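Local coordinates for leucine-rich-repeat protein (Methanosarcina barkeri, PDB 4WNR) that binds GDP and magnesium through the Ras-like Roc domain of a Roco protein and is probably a serine/threonine kinase as a whole, at residues Lys43-Gly48 / Ser115-Val120. Sequence-based numbering, arbitrary orientation.
Sequences KVLLVG and SLYILV
Leu45 and Tyr117 are paired on neighbouring parallel strands, their side chains lying side by side and pointing the same way. The Leu45 methyl CD1 meets the ring obliquely, with Tyr117 CZ at 3.3 Å. With CG anti to its carbonyl carbon (chi1 -74°), the tyrosine ring leans over toward strand 43-47, bringing CD2 within 3.9 Å of Leu45 CB. Val47 reaches the same ring differently: its CG2 lies at the edge, near the ring plane, 4.2 Å from Tyr117 CD2. Since Tyr117 OH is also hydrogen-bonded to Ser112 O, an alanine here would probably leave Leu45 CD1 without its ring neighbour and that carbonyl without its hydroxyl partner.

On the other face, Ile118 sits between two neighbours. Its CD1 approaches Val44 CG1 to 3.5 Å at an oblique crossing, while its CG2 lies 3.8 Å from Leu46 CD1, those two side chains running alongside each other.

Strand directions differ by 20°, and five backbone hydrogen bonds fix the parallel register. Leu45 bonds through its N to Leu116 O and through its O to Ile118 N (3.0 Å); Val47 likewise spans Ile118 O and Val120 N.

Together these are neighbouring central strands of the Ras-like Roc sheet, and Gly48 is consistent with the first glycine of a P-loop, which runs on to the GDP-binding Gly53, Lys54 and Thr55. Strand 88-96 pairs with the far edge of 43-47, and strand 145-149 with that of 116-120. Helix 129-140 covers the Tyr117 and Val47 face, while helix 186-198 packs on Val44, Leu116 and Ile118.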
ATOM      1  N   LYS A  43       2.470  -6.429  -5.806  1.00 72.05           N
ATOM      2  CA  LYS A  43       1.555  -5.853  -4.826  1.00 70.94           C
ATOM      3  C   LYS A  43       0.294  -5.388  -5.547  1.00 68.24           C
ATOM      4  O   LYS A  43       0.372  -4.633  -6.516  1.00 67.01           O
ATOM      5  CB  LYS A  43       2.206  -4.680  -4.087  1.00 72.03           C
ATOM      6  CG  LYS A  43       1.361  -4.142  -2.941  1.00 72.58           C
ATOM      7  CD  LYS A  43       2.148  -3.226  -2.016  1.00 72.83           C
ATOM      8  CE  LYS A  43       2.437  -1.885  -2.666  1.00 72.99           C
ATOM      9  NZ  LYS A  43       3.223  -0.993  -1.770  1.00 73.17           N
ATOM     10  N   VAL A  44      -0.861  -5.856  -5.079  1.00 67.01           N
ATOM     11  CA  VAL A  44      -2.150  -5.454  -5.642  1.00 66.99           C
ATOM     12  C   VAL A  44      -2.854  -4.531  -4.652  1.00 66.38           C
ATOM     13  O   VAL A  44      -3.074  -4.899  -3.496  1.00 66.63           O
ATOM     14  CB  VAL A  44      -3.039  -6.671  -5.970  1.00 66.64           C
ATOM     15  CG1 VAL A  44      -4.399  -6.226  -6.490  1.00 66.02           C
ATOM     16  CG2 VAL A  44      -2.359  -7.558  -7.000  1.00 66.45           C
ATOM     17  N   LEU A  45      -3.212  -3.339  -5.117  1.00 65.27           N
ATOM     18  CA  LEU A  45      -3.782  -2.302  -4.259  1.00 64.65           C
ATOM     19  C   LEU A  45      -5.268  -2.094  -4.539  1.00 63.63           C
ATOM     20  O   LEU A  45      -5.640  -1.578  -5.594  1.00 62.07           O
ATOM     21  CB  LEU A  45      -3.025  -0.988  -4.462  1.00 65.82           C
ATOM     22  CG  LEU A  45      -1.567  -1.005  -3.986  1.00 66.86           C
ATOM     23  CD1 LEU A  45      -0.732   0.022  -4.732  1.00 67.22           C
ATOM     24  CD2 LEU A  45      -1.483  -0.775  -2.484  1.00 67.27           C
ATOM     25  N   LEU A  46      -6.108  -2.505  -3.589  1.00 63.49           N
ATOM     26  CA  LEU A  46      -7.547  -2.254  -3.657  1.00 63.25           C
ATOM     27  C   LEU A  46      -7.795  -0.800  -3.264  1.00 62.67           C
ATOM     28  O   LEU A  46      -7.579  -0.420  -2.118  1.00 63.42           O
ATOM     29  CB  LEU A  46      -8.319  -3.190  -2.714  1.00 64.33           C
ATOM     30  CG  LEU A  46      -8.545  -4.658  -3.108  1.00 64.15           C
ATOM     31  CD1 LEU A  46      -9.442  -4.769  -4.332  1.00 63.97           C
ATOM     32  CD2 LEU A  46      -7.232  -5.391  -3.332  1.00 64.59           C
ATOM     33  N   VAL A  47      -8.225   0.015  -4.222  1.00 62.43           N
ATOM     34  CA  VAL A  47      -8.482   1.437  -3.966  1.00 62.73           C
ATOM     35  C   VAL A  47      -9.870   1.854  -4.444  1.00 63.24           C
ATOM     36  O   VAL A  47     -10.479   1.196  -5.286  1.00 62.01           O
ATOM     37  CB  VAL A  47      -7.408   2.347  -4.600  1.00 63.06           C
ATOM     38  CG1 VAL A  47      -6.068   2.136  -3.913  1.00 63.03           C
ATOM     39  CG2 VAL A  47      -7.285   2.107  -6.099  1.00 63.55           C
ATOM     40  N   GLY A  48     -10.356   2.959  -3.888  1.00 65.43           N
ATOM     41  CA  GLY A  48     -11.719   3.436  -4.135  1.00 66.59           C
ATOM     42  C   GLY A  48     -12.341   3.981  -2.863  1.00 66.95           C
ATOM     43  O   GLY A  48     -11.775   3.831  -1.777  1.00 65.96           O
ATOM     44  N   SER A 115       3.410  -1.928  -9.577  1.00 71.13           N
ATOM     45  CA  SER A 115       2.372  -2.644  -8.841  1.00 71.36           C
ATOM     46  C   SER A 115       1.162  -2.842  -9.753  1.00 70.36           C
ATOM     47  O   SER A 115       1.246  -2.591 -10.953  1.00 69.86           O
ATOM     48  CB  SER A 115       1.978  -1.845  -7.595  1.00 71.80           C
ATOM     49  OG  SER A 115       3.112  -1.548  -6.796  1.00 73.04           O
ATOM     50  N   LEU A 116       0.053  -3.313  -9.188  1.00 69.17           N
ATOM     51  CA  LEU A 116      -1.221  -3.384  -9.910  1.00 67.20           C
ATOM     52  C   LEU A 116      -2.331  -2.779  -9.055  1.00 66.69           C
ATOM     53  O   LEU A 116      -2.366  -2.970  -7.838  1.00 65.06           O
ATOM     54  CB  LEU A 116      -1.559  -4.828 -10.283  1.00 66.64           C
ATOM     55  CG  LEU A 116      -2.741  -5.015 -11.245  1.00 66.28           C
ATOM     56  CD1 LEU A 116      -2.455  -6.121 -12.251  1.00 66.61           C
ATOM     57  CD2 LEU A 116      -4.039  -5.298 -10.500  1.00 66.34           C
ATOM     58  N   TYR A 117      -3.234  -2.048  -9.704  1.00 66.19           N
ATOM     59  CA  TYR A 117      -4.315  -1.352  -9.012  1.00 65.56           C
ATOM     60  C   TYR A 117      -5.680  -1.902  -9.407  1.00 65.03           C
ATOM     61  O   TYR A 117      -5.931  -2.176 -10.580  1.00 64.55           O
ATOM     62  CB  TYR A 117      -4.258   0.148  -9.311  1.00 65.61           C
ATOM     63  CG  TYR A 117      -3.137   0.859  -8.592  1.00 65.70           C
ATOM     64  CD1 TYR A 117      -1.833   0.816  -9.079  1.00 66.31           C
ATOM     65  CD2 TYR A 117      -3.377   1.569  -7.420  1.00 65.72           C
ATOM     66  CE1 TYR A 117      -0.800   1.463  -8.419  1.00 66.31           C
ATOM     67  CE2 TYR A 117      -2.352   2.221  -6.753  1.00 65.95           C
ATOM     68  CZ  TYR A 117      -1.067   2.167  -7.256  1.00 66.21           C
ATOM     69  OH  TYR A 117      -0.051   2.812  -6.590  1.00 66.64           O
ATOM     70  N   ILE A 118      -6.546  -2.065  -8.411  1.00 65.34           N
ATOM     71  CA  ILE A 118      -7.945  -2.425  -8.633  1.00 64.71           C
ATOM     72  C   ILE A 118      -8.822  -1.292  -8.104  1.00 63.97           C
ATOM     73  O   ILE A 118      -8.944  -1.105  -6.891  1.00 61.85           O
ATOM     74  CB  ILE A 118      -8.307  -3.757  -7.943  1.00 64.23           C
ATOM     75  CG1 ILE A 118      -7.504  -4.904  -8.562  1.00 63.95           C
ATOM     76  CG2 ILE A 118      -9.801  -4.038  -8.065  1.00 64.48           C
ATOM     77  CD1 ILE A 118      -7.596  -6.210  -7.802  1.00 64.20           C
ATOM     78  N   LEU A 119      -9.415  -0.534  -9.023  1.00 65.22           N
ATOM     79  CA  LEU A 119     -10.292   0.583  -8.671  1.00 66.35           C
ATOM     80  C   LEU A 119     -11.739   0.107  -8.560  1.00 66.19           C
ATOM     81  O   LEU A 119     -12.355  -0.250  -9.562  1.00 65.93           O
ATOM     82  CB  LEU A 119     -10.183   1.699  -9.717  1.00 66.38           C
ATOM     83  CG  LEU A 119     -11.096   2.920  -9.549  1.00 67.24           C
ATOM     84  CD1 LEU A 119     -10.937   3.556  -8.176  1.00 67.41           C
ATOM     85  CD2 LEU A 119     -10.814   3.937 -10.645  1.00 67.67           C
ATOM     86  N   VAL A 120     -12.269   0.104  -7.340  1.00 67.07           N
ATOM     87  CA  VAL A 120     -13.653  -0.307  -7.094  1.00 68.27           C
ATOM     88  C   VAL A 120     -14.568   0.917  -7.026  1.00 69.32           C
ATOM     89  O   VAL A 120     -14.284   1.874  -6.305  1.00 67.01           O
ATOM     90  CB  VAL A 120     -13.789  -1.117  -5.791  1.00 68.15           C
ATOM     91  CG1 VAL A 120     -15.190  -1.703  -5.669  1.00 67.63           C
ATOM     92  CG2 VAL A 120     -12.749  -2.226  -5.739  1.00 68.23           C
TER